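Long-range contacts in UTP-glucose-1-phosphate uridylyltransferase 2 (Trypanosoma brucei, PDB 3GUE), which probably catalyses the reversible formation of UDP-glucose and diphosphate from UTP and glucose 1-phosphate, and holds bound UDP-glucose in this crystal: residues Y212-N222 / T303-M311; A77-L86 / V126-T136. One frame throughout, in Å; residues are numbered along the deposited sequence.

Interaction 1. Residues Y212-N222 / T303-M311; sequences YRYMFISNGDN and TNNIWINLM. With UPG (uridine-5'-diphosphate-glucose), chain C.
Strands 214-219 and 303-309 form an antiparallel pair in the central mixed sheet of the GT-A-like nucleotidyltransferase fold. Met215 pairs with Ile308, and Ile217 with Ile306, through two backbone hydrogen bonds each. On one face of the sheet Phe216 meets Trp307. CB of Phe216 sits squarely over the six-membered ring of Trp307, 3.8 Å from its centroid and 3° off the normal. With CG of Phe216 anti to the backbone N (chi1 178°), its CD1 lies over the pyrrole part of the indole, 3.4 Å from NE1 of Trp307. The rings are oblique, at 42°. Helix 229-237 packs on this face through Leu232 and Met235. On the other face CB of Met215 touches CD2 of Leu310, at the start of helix 310-319, at 3.7 Å.

At the ligand end, Asn304 ND2 donates to Asn219 OD1 at 2.9 Å, with the acceptor close to the Asn304 amide plane. Asn219 ND2 donates in turn to O5' of the UDP-glucose, also at 2.9 Å. Gly220 N donates to the ribose O3C at 3.0 Å. A water takes the Asn219 N-H and donates to Thr303 O and Asn305 OD1; Asn305 ND2 is hydrogen-bonded to Glu245 on strand 242-248. CG of Asn304 also packs on C2' of the glucose at 3.5 Å. Asn304 thus lines the site and helps to hold the Asn219 amide with its nitrogen toward the glucose.

Interaction 2. Residues A77-L86 / V126-T136; sequences AVVLKLNGGL and VPFMLMNSFST. With UPG (uridine-5'-diphosphate-glucose), chain C.
CG of Asn83 is anti to the backbone N (chi1 -167°), while CG of Asn132 lies beside its own backbone N (chi1 -57°). These torsions bring the two amides together at the ends of parallel strands 77-83 and 128-132. Asn83 ND2 donates to Asn132 OD1 at 2.7 Å. The acceptor lies near the Asn83 amide plane, but the donor stands well above the Asn132 carbonyl plane. The amides are turned 71° apart. Ser97 and Thr140 also bind the Asn83 amide, and Glu159 binds Asn132 ND2.

Farther back, backbone bonds join Val79 and Lys81 to Pro127, Met129 and Met131. On one face CD1 of Leu80 reaches across to CB of Met129 at 3.6 Å. On the other, CG1 of Val79 meets the edge of the Phe128 ring at CD1, 3.9 Å away. Helix 107-122 packs on Phe128 through Thr111 and Leu115.

Past the strands, two hydroxyls hold the glycine-rich nucleotide-binding loop that follows the first strand of the nucleotidyltransferase sheet. Thr136 OG1 donates to Asn83 O at 2.7 Å and accepts from Ser133 N. Ser133 OG donates to Gly84 O at 2.8 Å. Gly85 N donates to the ribose O2C of UDP-glucose at 3.0 Å, and Gly84 N makes a weak bond to the uracil O2. CE of Met131 lies alongside CD2 of Leu82 and approaches the uracil O2 of UDP-glucose at 3.6 Å. The gripped carbonyls of Asn83 and Gly84 share their peptide groups with the N-H of Gly84 and Gly85. This probably helps keep those N-H groups directed at uracil and ribose.

How the interactions relate
Both interactions are buried and belong to the same mixed sheet, where strands 77-83 and 214-219 are neighbours. Interaction 2 is a parallel pair and interaction 1 an antiparallel one. They join through backbone bonds such as Leu80 N to Phe216 O, and through Lys81 NZ, which binds Ser218 OG and the carbonyl of Asn222. Met215 packs against Leu80 and Met129 between them. Both change from apolar packing along the strands to polar contacts at the ligand end. There they divide the UDP-glucose: 77-86/126-136 contacts uracil, weakly, and ribose through loop N-H groups braced by hydroxyls, whereas 212-222/303-311 reaches ribose and glucose, using an asparagine side chain for the glucose.

Interaction 1. Residues Y212-N222 / T303-M311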
loop_
_atom_site.group_PDB
_atom_site.type_symbol
_atom_site.label_atom_id
_atom_site.label_comp_id
_atom_site.label_asym_id
_atom_site.label_seq_id
_atom_site.Cartn_x
_atom_site.Cartn_y
_atom_site.Cartn_z
ATOM N N TYR A 212 8.330 19.127 15.346
ATOM C CA TYR A 212 7.590 17.891 15.057
ATOM C C TYR A 212 8.424 16.657 15.454
ATOM O O TYR A 212 9.639 16.645 15.247
ATOM C CB TYR A 212 7.111 17.853 13.594
ATOM C CG TYR A 212 6.208 19.016 13.239
ATOM C CD1 TYR A 212 4.907 19.092 13.756
ATOM C CD2 TYR A 212 6.672 20.091 12.442
ATOM C CE1 TYR A 212 4.075 20.162 13.459
ATOM C CE2 TYR A 212 5.835 21.181 12.142
ATOM C CZ TYR A 212 4.537 21.203 12.647
ATOM O OH TYR A 212 3.676 22.245 12.367
ATOM N N ARG A 213 7.768 15.649 16.046
ATOM C CA ARG A 213 8.429 14.453 16.555
ATOM C C ARG A 213 7.752 13.161 16.095
ATOM O O ARG A 213 8.299 12.087 16.295
ATOM C CB ARG A 213 8.439 14.447 18.100
ATOM C CG ARG A 213 9.336 15.464 18.770
ATOM C CD ARG A 213 10.832 15.182 18.478
ATOM N NE ARG A 213 11.678 16.217 19.089
ATOM C CZ ARG A 213 12.064 17.332 18.476
ATOM N NH1 ARG A 213 11.683 17.573 17.240
ATOM N NH2 ARG A 213 12.832 18.210 19.095
ATOM N N TYR A 214 6.545 13.259 15.538
ATOM C CA TYR A 214 5.774 12.075 15.153
ATOM C C TYR A 214 5.183 12.193 13.760
ATOM O O TYR A 214 4.724 13.277 13.340
ATOM C CB TYR A 214 4.661 11.816 16.176
ATOM C CG TYR A 214 5.182 11.372 17.515
ATOM C CD1 TYR A 214 5.597 10.068 17.715
ATOM C CD2 TYR A 214 5.300 12.275 18.584
ATOM C CE1 TYR A 214 6.091 9.634 18.984
ATOM C CE2 TYR A 214 5.794 11.858 19.826
ATOM C CZ TYR A 214 6.173 10.534 20.022
ATOM O OH TYR A 214 6.683 10.120 21.257
ATOM N N MET A 215 5.183 11.069 13.054
ATOM C CA MET A 215 4.640 11.012 11.725
ATOM C C MET A 215 3.698 9.831 11.580
ATOM O O MET A 215 4.069 8.706 11.858
ATOM C CB MET A 215 5.750 10.910 10.676
ATOM C CG MET A 215 5.223 10.690 9.272
ATOM S SD MET A 215 6.542 10.821 8.053
ATOM C CE MET A 215 6.983 12.550 8.208
ATOM N N PHE A 216 2.487 10.125 11.122
ATOM C CA PHE A 216 1.538 9.106 10.719
ATOM C C PHE A 216 1.567 8.882 9.196
ATOM O O PHE A 216 1.314 9.811 8.397
ATOM C CB PHE A 216 0.127 9.441 11.245
ATOM C CG PHE A 216 -0.926 8.437 10.821
ATOM C CD1 PHE A 216 -0.894 7.136 11.309
ATOM C CD2 PHE A 216 -1.942 8.804 9.946
ATOM C CE1 PHE A 216 -1.823 6.198 10.918
ATOM C CE2 PHE A 216 -2.921 7.855 9.536
ATOM C CZ PHE A 216 -2.851 6.561 10.029
ATOM N N ILE A 217 1.875 7.642 8.816
ATOM C CA ILE A 217 1.995 7.220 7.416
ATOM C C ILE A 217 0.970 6.138 7.112
ATOM O O ILE A 217 0.770 5.219 7.908
ATOM C CB ILE A 217 3.398 6.620 7.108
ATOM C CG1 ILE A 217 4.511 7.345 7.872
ATOM C CG2 ILE A 217 3.680 6.575 5.565
ATOM C CD1 ILE A 217 5.832 6.581 7.819
ATOM N N SER A 218 0.330 6.258 5.952
ATOM C CA SER A 218 -0.615 5.270 5.424
ATOM C C SER A 218 -0.616 5.231 3.887
ATOM O O SER A 218 -0.152 6.171 3.225
ATOM C CB SER A 218 -2.034 5.584 5.928
ATOM O OG SER A 218 -2.486 6.834 5.424
ATOM N N ASN A 219 -1.137 4.131 3.348
ATOM C CA ASN A 219 -1.272 3.889 1.941
ATOM C C ASN A 219 -2.176 4.899 1.265
ATOM O O ASN A 219 -3.236 5.240 1.790
ATOM C CB ASN A 219 -1.815 2.461 1.720
ATOM C CG ASN A 219 -0.764 1.377 1.949
ATOM O OD1 ASN A 219 0.437 1.655 2.065
ATOM N ND2 ASN A 219 -1.217 0.125 1.979
ATOM N N GLY A 220 -1.770 5.405 0.102
ATOM C CA GLY A 220 -2.688 6.271 -0.674
ATOM C C GLY A 220 -4.043 5.675 -1.054
ATOM O O GLY A 220 -5.010 6.406 -1.268
ATOM N N ASP A 221 -4.097 4.352 -1.170
ATOM C CA ASP A 221 -5.332 3.596 -1.501
ATOM C C ASP A 221 -6.259 3.313 -0.294
ATOM O O ASP A 221 -7.415 2.924 -0.469
ATOM C CB ASP A 221 -4.989 2.275 -2.199
ATOM C CG ASP A 221 -4.161 1.334 -1.313
ATOM O OD1 ASP A 221 -4.750 0.464 -0.644
ATOM O OD2 ASP A 221 -2.933 1.484 -1.259
ATOM N N ASN A 222 -5.775 3.581 0.918
ATOM C CA ASN A 222 -6.521 3.274 2.144
ATOM C C ASN A 222 -7.180 4.508 2.710
ATOM O O ASN A 222 -6.557 5.282 3.426
ATOM C CB ASN A 222 -5.613 2.637 3.215
ATOM C CG ASN A 222 -6.372 2.316 4.509
ATOM O OD1 ASN A 222 -7.607 2.273 4.524
ATOM N ND2 ASN A 222 -5.639 2.072 5.590
ATOM N N THR A 303 -1.832 -3.124 8.053
ATOM C CA THR A 303 -2.655 -2.119 7.389
ATOM C C THR A 303 -1.761 -1.118 6.646
ATOM O O THR A 303 -2.234 -0.404 5.776
ATOM C CB THR A 303 -3.521 -1.315 8.373
ATOM O OG1 THR A 303 -2.683 -0.489 9.188
ATOM C CG2 THR A 303 -4.425 -2.210 9.276
ATOM N N ASN A 304 -0.480 -1.070 7.029
ATOM C CA ASN A 304 0.509 -0.049 6.580
ATOM C C ASN A 304 0.187 1.371 7.138
ATOM O O ASN A 304 0.779 2.360 6.721
ATOM C CB ASN A 304 0.765 -0.085 5.042
ATOM C CG ASN A 304 2.297 -0.088 4.682
ATOM O OD1 ASN A 304 3.131 -0.503 5.498
ATOM N ND2 ASN A 304 2.649 0.394 3.479
ATOM N N ASN A 305 -0.782 1.445 8.058
ATOM C CA ASN A 305 -0.966 2.608 8.925
ATOM C C ASN A 305 0.156 2.497 9.973
ATOM O O ASN A 305 0.039 1.706 10.937
ATOM C CB ASN A 305 -2.324 2.572 9.669
ATOM C CG ASN A 305 -3.565 2.560 8.729
ATOM O OD1 ASN A 305 -3.509 2.905 7.549
ATOM N ND2 ASN A 305 -4.696 2.164 9.292
ATOM N N ILE A 306 1.219 3.276 9.794
ATOM C CA ILE A 306 2.402 3.215 10.676
ATOM C C ILE A 306 2.750 4.578 11.279
ATOM O O ILE A 306 2.892 5.558 10.561
ATOM C CB ILE A 306 3.678 2.719 9.918
ATOM C CG1 ILE A 306 3.424 1.455 9.078
ATOM C CG2 ILE A 306 4.839 2.558 10.867
ATOM C CD1 ILE A 306 3.013 0.269 9.884
ATOM N N TRP A 307 2.936 4.592 12.596
ATOM C CA TRP A 307 3.436 5.754 13.345
ATOM C C TRP A 307 4.929 5.639 13.592
ATOM O O TRP A 307 5.419 4.640 14.147
ATOM C CB TRP A 307 2.774 5.846 14.703
ATOM C CG TRP A 307 1.351 6.369 14.714
ATOM C CD1 TRP A 307 0.204 5.639 14.613
ATOM C CD2 TRP A 307 0.944 7.735 14.877
ATOM N NE1 TRP A 307 -0.886 6.459 14.686
ATOM C CE2 TRP A 307 -0.466 7.756 14.840
ATOM C CE3 TRP A 307 1.637 8.944 15.019
ATOM C CZ2 TRP A 307 -1.208 8.942 14.938
ATOM C CZ3 TRP A 307 0.893 10.138 15.132
ATOM C CH2 TRP A 307 -0.519 10.116 15.099
ATOM N N ILE A 308 5.639 6.702 13.256
ATOM C CA ILE A 308 7.044 6.754 13.592
ATOM C C ILE A 308 7.369 7.974 14.461
ATOM O O ILE A 308 6.747 9.038 14.343
ATOM C CB ILE A 308 7.968 6.631 12.334
ATOM C CG1 ILE A 308 7.743 7.785 11.362
ATOM C CG2 ILE A 308 7.800 5.206 11.617
ATOM C CD1 ILE A 308 8.831 7.862 10.237
ATOM N N ASN A 309 8.293 7.765 15.382
ATOM C CA ASN A 309 8.919 8.843 16.116
ATOM C C ASN A 309 10.113 9.316 15.275
ATOM O O ASN A 309 11.033 8.533 14.943
ATOM C CB ASN A 309 9.344 8.387 17.530
ATOM C CG ASN A 309 10.001 9.517 18.356
ATOM O OD1 ASN A 309 11.011 10.062 17.968
ATOM N ND2 ASN A 309 9.399 9.871 19.468
ATOM N N LEU A 310 10.071 10.600 14.934
ATOM C CA LEU A 310 10.973 11.201 13.974
ATOM C C LEU A 310 12.396 11.386 14.539
ATOM O O LEU A 310 13.369 11.207 13.823
ATOM C CB LEU A 310 10.374 12.519 13.472
ATOM C CG LEU A 310 9.082 12.418 12.653
ATOM C CD1 LEU A 310 8.606 13.813 12.283
ATOM C CD2 LEU A 310 9.332 11.581 11.391
ATOM N N MET A 311 12.487 11.716 15.823
ATOM C CA MET A 311 13.760 11.835 16.527
ATOM C C MET A 311 14.439 10.467 16.667
ATOM O O MET A 311 15.652 10.368 16.483
ATOM C CB MET A 311 13.549 12.495 17.901
ATOM C CG MET A 311 14.847 12.885 18.668
ATOM S SD MET A 311 15.911 14.025 17.778
ATOM C CE MET A 311 15.787 15.518 18.748
HETATM N N1 UPG C . 4.233 3.143 -2.921
HETATM C C2 UPG C . 5.167 4.199 -2.886
HETATM N N3 UPG C . 6.439 3.935 -3.360
HETATM C C4 UPG C . 6.823 2.709 -3.849
HETATM C C5 UPG C . 5.908 1.649 -3.868
HETATM C C6 UPG C . 4.612 1.851 -3.404
HETATM O O2 UPG C . 4.919 5.348 -2.491
HETATM O O4 UPG C . 7.985 2.594 -4.261
HETATM C C1C UPG C . 2.841 3.373 -2.416
HETATM C C2C UPG C . 1.633 2.928 -3.246
HETATM O O2C UPG C . 1.322 3.898 -4.256
HETATM C C3C UPG C . 0.561 2.910 -2.160
HETATM C C4C UPG C . 1.319 2.363 -0.961
HETATM O O4C UPG C . 2.731 2.606 -1.204
HETATM O O3C UPG C . 0.175 4.252 -1.867
HETATM C C5C UPG C . 1.126 0.819 -0.810
HETATM O O5C UPG C . 1.714 0.069 -1.839
HETATM P PA UPG C . 0.964 -1.216 -2.464
HETATM O O1A UPG C . -0.428 -0.755 -2.728
HETATM O O2A UPG C . 1.742 -1.828 -3.547
HETATM O O3A UPG C . 0.905 -2.228 -1.167
HETATM P PB UPG C . 2.010 -3.339 -0.729
HETATM O O1B UPG C . 3.322 -2.675 -0.655
HETATM O O2B UPG C . 1.856 -4.596 -1.527
HETATM O O3B UPG C . 1.418 -3.706 0.717
HETATM C "C1'" UPG C . 1.417 -2.672 1.769
HETATM C "C2'" UPG C . 2.243 -3.169 2.946
HETATM C "C3'" UPG C . 1.637 -4.488 3.410
HETATM C "C4'" UPG C . 0.185 -4.240 3.852
HETATM C "C5'" UPG C . -0.631 -3.619 2.689
HETATM C "C6'" UPG C . -1.947 -3.085 3.192
HETATM O "O2'" UPG C . 3.616 -3.381 2.569
HETATM O "O3'" UPG C . 2.443 -5.031 4.441
HETATM O "O4'" UPG C . -0.422 -5.451 4.275
HETATM O "O5'" UPG C . 0.029 -2.466 2.097
HETATM O "O6'" UPG C . -2.822 -2.873 2.083
HETATM O O HOH W 1 -2.306 2.323 4.914
#

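Interaction 2. Residues A77-L86 / V126-T136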
loop_
_atom_site.group_PDB
_atom_site.type_symbol
_atom_site.label_atom_id
_atom_site.label_comp_id
_atom_site.label_asym_id
_atom_site.label_seq_id
_atom_site.Cartn_x
_atom_site.Cartn_y
_atom_site.Cartn_z
ATOM N N ALA A 77 2.626 16.239 15.551
ATOM C CA ALA A 77 2.312 15.217 14.562
ATOM C C ALA A 77 2.241 15.756 13.108
ATOM O O ALA A 77 1.958 16.922 12.877
ATOM C CB ALA A 77 1.055 14.487 14.966
ATOM N N VAL A 78 2.547 14.888 12.148
ATOM C CA VAL A 78 2.674 15.236 10.729
ATOM C C VAL A 78 2.083 14.039 9.976
ATOM O O VAL A 78 2.206 12.904 10.405
ATOM C CB VAL A 78 4.172 15.437 10.311
ATOM C CG1 VAL A 78 4.354 15.430 8.809
ATOM C CG2 VAL A 78 4.757 16.766 10.887
ATOM N N VAL A 79 1.413 14.308 8.872
ATOM C CA VAL A 79 0.787 13.237 8.086
ATOM C C VAL A 79 1.524 13.083 6.775
ATOM O O VAL A 79 1.885 14.067 6.130
ATOM C CB VAL A 79 -0.737 13.462 7.874
ATOM C CG1 VAL A 79 -1.353 12.336 6.996
ATOM C CG2 VAL A 79 -1.450 13.518 9.216
ATOM N N LEU A 80 1.781 11.826 6.423
ATOM C CA LEU A 80 2.301 11.471 5.105
ATOM C C LEU A 80 1.397 10.414 4.495
ATOM O O LEU A 80 1.075 9.398 5.139
ATOM C CB LEU A 80 3.738 10.932 5.203
ATOM C CG LEU A 80 4.544 10.477 3.968
ATOM C CD1 LEU A 80 4.628 11.488 2.898
ATOM C CD2 LEU A 80 5.953 10.086 4.394
ATOM N N LYS A 81 0.974 10.664 3.261
ATOM C CA LYS A 81 0.253 9.643 2.480
ATOM C C LYS A 81 1.189 9.153 1.381
ATOM O O LYS A 81 1.740 9.971 0.631
ATOM C CB LYS A 81 -1.028 10.267 1.889
ATOM C CG LYS A 81 -2.344 9.882 2.609
ATOM C CD LYS A 81 -2.749 8.441 2.248
ATOM C CE LYS A 81 -4.249 8.167 2.437
ATOM N NZ LYS A 81 -4.537 7.442 3.727
ATOM N N LEU A 82 1.417 7.838 1.318
ATOM C CA LEU A 82 2.235 7.227 0.268
ATOM C C LEU A 82 1.504 7.380 -1.092
ATOM O O LEU A 82 0.297 7.150 -1.194
ATOM C CB LEU A 82 2.509 5.748 0.582
ATOM C CG LEU A 82 3.161 5.418 1.940
ATOM C CD1 LEU A 82 3.330 3.897 2.170
ATOM C CD2 LEU A 82 4.506 6.171 2.164
ATOM N N ASN A 83 2.249 7.734 -2.133
ATOM C CA ASN A 83 1.648 8.039 -3.444
ATOM C C ASN A 83 2.609 7.756 -4.615
ATOM O O ASN A 83 2.480 8.341 -5.690
ATOM C CB ASN A 83 1.191 9.511 -3.437
ATOM C CG ASN A 83 0.280 9.861 -4.606
ATOM O OD1 ASN A 83 -0.684 9.145 -4.910
ATOM N ND2 ASN A 83 0.611 10.928 -5.293
ATOM N N GLY A 84 3.558 6.837 -4.396
ATOM C CA GLY A 84 4.714 6.657 -5.287
ATOM C C GLY A 84 4.658 5.417 -6.156
ATOM O O GLY A 84 5.437 5.288 -7.089
ATOM N N GLY A 85 3.716 4.518 -5.892
ATOM C CA GLY A 85 3.646 3.269 -6.647
ATOM C C GLY A 85 3.064 3.479 -8.037
ATOM O O GLY A 85 2.445 4.514 -8.317
ATOM N N LEU A 86 3.233 2.475 -8.888
ATOM C CA LEU A 86 2.943 2.613 -10.302
ATOM C C LEU A 86 1.653 1.925 -10.680
ATOM O O LEU A 86 1.130 2.148 -11.784
ATOM C CB LEU A 86 4.093 2.066 -11.139
ATOM C CG LEU A 86 5.511 2.352 -10.646
ATOM C CD1 LEU A 86 6.507 1.447 -11.352
ATOM C CD2 LEU A 86 5.847 3.823 -10.818
ATOM N N VAL A 126 -2.268 20.793 10.775
ATOM C CA VAL A 126 -1.351 19.635 10.782
ATOM C C VAL A 126 -0.626 19.518 9.438
ATOM O O VAL A 126 -1.279 19.534 8.382
ATOM C CB VAL A 126 -2.108 18.305 11.134
ATOM C CG1 VAL A 126 -3.177 18.005 10.087
ATOM C CG2 VAL A 126 -1.146 17.106 11.287
ATOM N N PRO A 127 0.721 19.429 9.463
ATOM C CA PRO A 127 1.475 19.270 8.231
ATOM C C PRO A 127 1.088 18.012 7.459
ATOM O O PRO A 127 0.703 16.985 8.046
ATOM C CB PRO A 127 2.940 19.240 8.715
ATOM C CG PRO A 127 2.913 20.002 9.970
ATOM C CD PRO A 127 1.631 19.541 10.616
ATOM N N PHE A 128 1.123 18.121 6.131
ATOM C CA PHE A 128 0.702 17.045 5.243
ATOM C C PHE A 128 1.637 16.929 4.057
ATOM O O PHE A 128 2.003 17.943 3.461
ATOM C CB PHE A 128 -0.705 17.307 4.713
ATOM C CG PHE A 128 -1.201 16.269 3.711
ATOM C CD1 PHE A 128 -1.623 15.000 4.133
ATOM C CD2 PHE A 128 -1.280 16.577 2.352
ATOM C CE1 PHE A 128 -2.089 14.051 3.206
ATOM C CE2 PHE A 128 -1.774 15.618 1.401
ATOM C CZ PHE A 128 -2.173 14.376 1.832
ATOM N N MET A 129 1.957 15.687 3.692
ATOM C CA MET A 129 2.917 15.387 2.634
ATOM C C MET A 129 2.412 14.185 1.845
ATOM O O MET A 129 1.643 13.375 2.352
ATOM C CB MET A 129 4.303 15.079 3.225
ATOM C CG MET A 129 5.084 16.292 3.756
ATOM S SD MET A 129 6.805 15.940 4.247
ATOM C CE MET A 129 6.522 14.931 5.680
ATOM N N LEU A 130 2.844 14.101 0.604
ATOM C CA LEU A 130 2.522 12.994 -0.273
ATOM C C LEU A 130 3.881 12.562 -0.827
ATOM O O LEU A 130 4.658 13.375 -1.352
ATOM C CB LEU A 130 1.568 13.466 -1.393
ATOM C CG LEU A 130 0.062 13.687 -1.154
ATOM C CD1 LEU A 130 -0.429 14.697 -2.168
ATOM C CD2 LEU A 130 -0.770 12.386 -1.298
ATOM N N MET A 131 4.203 11.292 -0.641
ATOM C CA MET A 131 5.410 10.760 -1.219
ATOM C C MET A 131 5.118 10.331 -2.645
ATOM O O MET A 131 4.415 9.328 -2.892
ATOM C CB MET A 131 5.966 9.602 -0.406
ATOM C CG MET A 131 7.362 9.160 -0.869
ATOM S SD MET A 131 8.154 8.024 0.259
ATOM C CE MET A 131 7.501 6.420 -0.285
ATOM N N ASN A 132 5.708 11.078 -3.574
ATOM C CA ASN A 132 5.525 10.842 -5.001
ATOM C C ASN A 132 6.774 10.231 -5.617
ATOM O O ASN A 132 7.827 10.303 -5.033
ATOM C CB ASN A 132 5.085 12.137 -5.700
ATOM C CG ASN A 132 3.780 12.729 -5.096
ATOM O OD1 ASN A 132 2.947 12.005 -4.594
ATOM N ND2 ASN A 132 3.635 14.034 -5.139
ATOM N N SER A 133 6.623 9.549 -6.749
ATOM C CA SER A 133 7.743 9.054 -7.547
ATOM C C SER A 133 7.771 9.801 -8.892
ATOM O O SER A 133 6.888 10.631 -9.166
ATOM C CB SER A 133 7.551 7.562 -7.813
ATOM O OG SER A 133 6.393 7.367 -8.626
ATOM N N PHE A 134 8.766 9.486 -9.734
ATOM C CA PHE A 134 8.864 10.060 -11.077
ATOM C C PHE A 134 7.562 9.843 -11.885
ATOM O O PHE A 134 7.202 10.681 -12.717
ATOM C CB PHE A 134 10.119 9.530 -11.837
ATOM C CG PHE A 134 10.064 8.043 -12.192
ATOM C CD1 PHE A 134 9.763 7.626 -13.495
ATOM C CD2 PHE A 134 10.336 7.062 -11.230
ATOM C CE1 PHE A 134 9.698 6.257 -13.819
ATOM C CE2 PHE A 134 10.284 5.691 -11.548
ATOM C CZ PHE A 134 9.964 5.294 -12.840
ATOM N N SER A 135 6.866 8.739 -11.604
ATOM C CA SER A 135 5.670 8.301 -12.343
ATOM C C SER A 135 4.355 8.957 -11.877
ATOM O O SER A 135 3.356 8.964 -12.604
ATOM C CB SER A 135 5.507 6.785 -12.205
ATOM O OG SER A 135 6.526 6.065 -12.883
ATOM N N THR A 136 4.365 9.504 -10.669
ATOM C CA THR A 136 3.146 10.019 -10.071
ATOM C C THR A 136 3.157 11.525 -9.797
ATOM O O THR A 136 2.089 12.126 -9.661
ATOM C CB THR A 136 2.776 9.285 -8.748
ATOM O OG1 THR A 136 3.668 9.678 -7.718
ATOM C CG2 THR A 136 2.795 7.782 -8.887
HETATM N N1 UPG C . 4.233 3.143 -2.921
HETATM C C2 UPG C . 5.167 4.199 -2.886
HETATM N N3 UPG C . 6.439 3.935 -3.360
HETATM C C4 UPG C . 6.823 2.709 -3.849
HETATM C C5 UPG C . 5.908 1.649 -3.868
HETATM C C6 UPG C . 4.612 1.851 -3.404
HETATM O O2 UPG C . 4.919 5.348 -2.491
HETATM O O4 UPG C . 7.985 2.594 -4.261
HETATM C C1C UPG C . 2.841 3.373 -2.416
HETATM C C2C UPG C . 1.633 2.928 -3.246
HETATM O O2C UPG C . 1.322 3.898 -4.256
HETATM C C3C UPG C . 0.561 2.910 -2.160
HETATM C C4C UPG C . 1.319 2.363 -0.961
HETATM O O4C UPG C . 2.731 2.606 -1.204
HETATM O O3C UPG C . 0.175 4.252 -1.867
HETATM C C5C UPG C . 1.126 0.819 -0.810
HETATM O O5C UPG C . 1.714 0.069 -1.839
HETATM P PA UPG C . 0.964 -1.216 -2.464
HETATM O O1A UPG C . -0.428 -0.755 -2.728
HETATM O O2A UPG C . 1.742 -1.828 -3.547
HETATM O O3A UPG C . 0.905 -2.228 -1.167
HETATM P PB UPG C . 2.010 -3.339 -0.729
HETATM O O1B UPG C . 3.322 -2.675 -0.655
HETATM O O2B UPG C . 1.856 -4.596 -1.527
HETATM O O3B UPG C . 1.418 -3.706 0.717
HETATM C "C1'" UPG C . 1.417 -2.672 1.769
HETATM C "C2'" UPG C . 2.243 -3.169 2.946
HETATM C "C3'" UPG C . 1.637 -4.488 3.410
HETATM C "C4'" UPG C . 0.185 -4.240 3.852
HETATM C "C5'" UPG C . -0.631 -3.619 2.689
HETATM C "C6'" UPG C . -1.947 -3.085 3.192
HETATM O "O2'" UPG C . 3.616 -3.381 2.569
HETATM O "O3'" UPG C . 2.443 -5.031 4.441
HETATM O "O4'" UPG C . -0.422 -5.451 4.275
HETATM O "O5'" UPG C . 0.029 -2.466 2.097
HETATM O "O6'" UPG C . -2.822 -2.873 2.083
#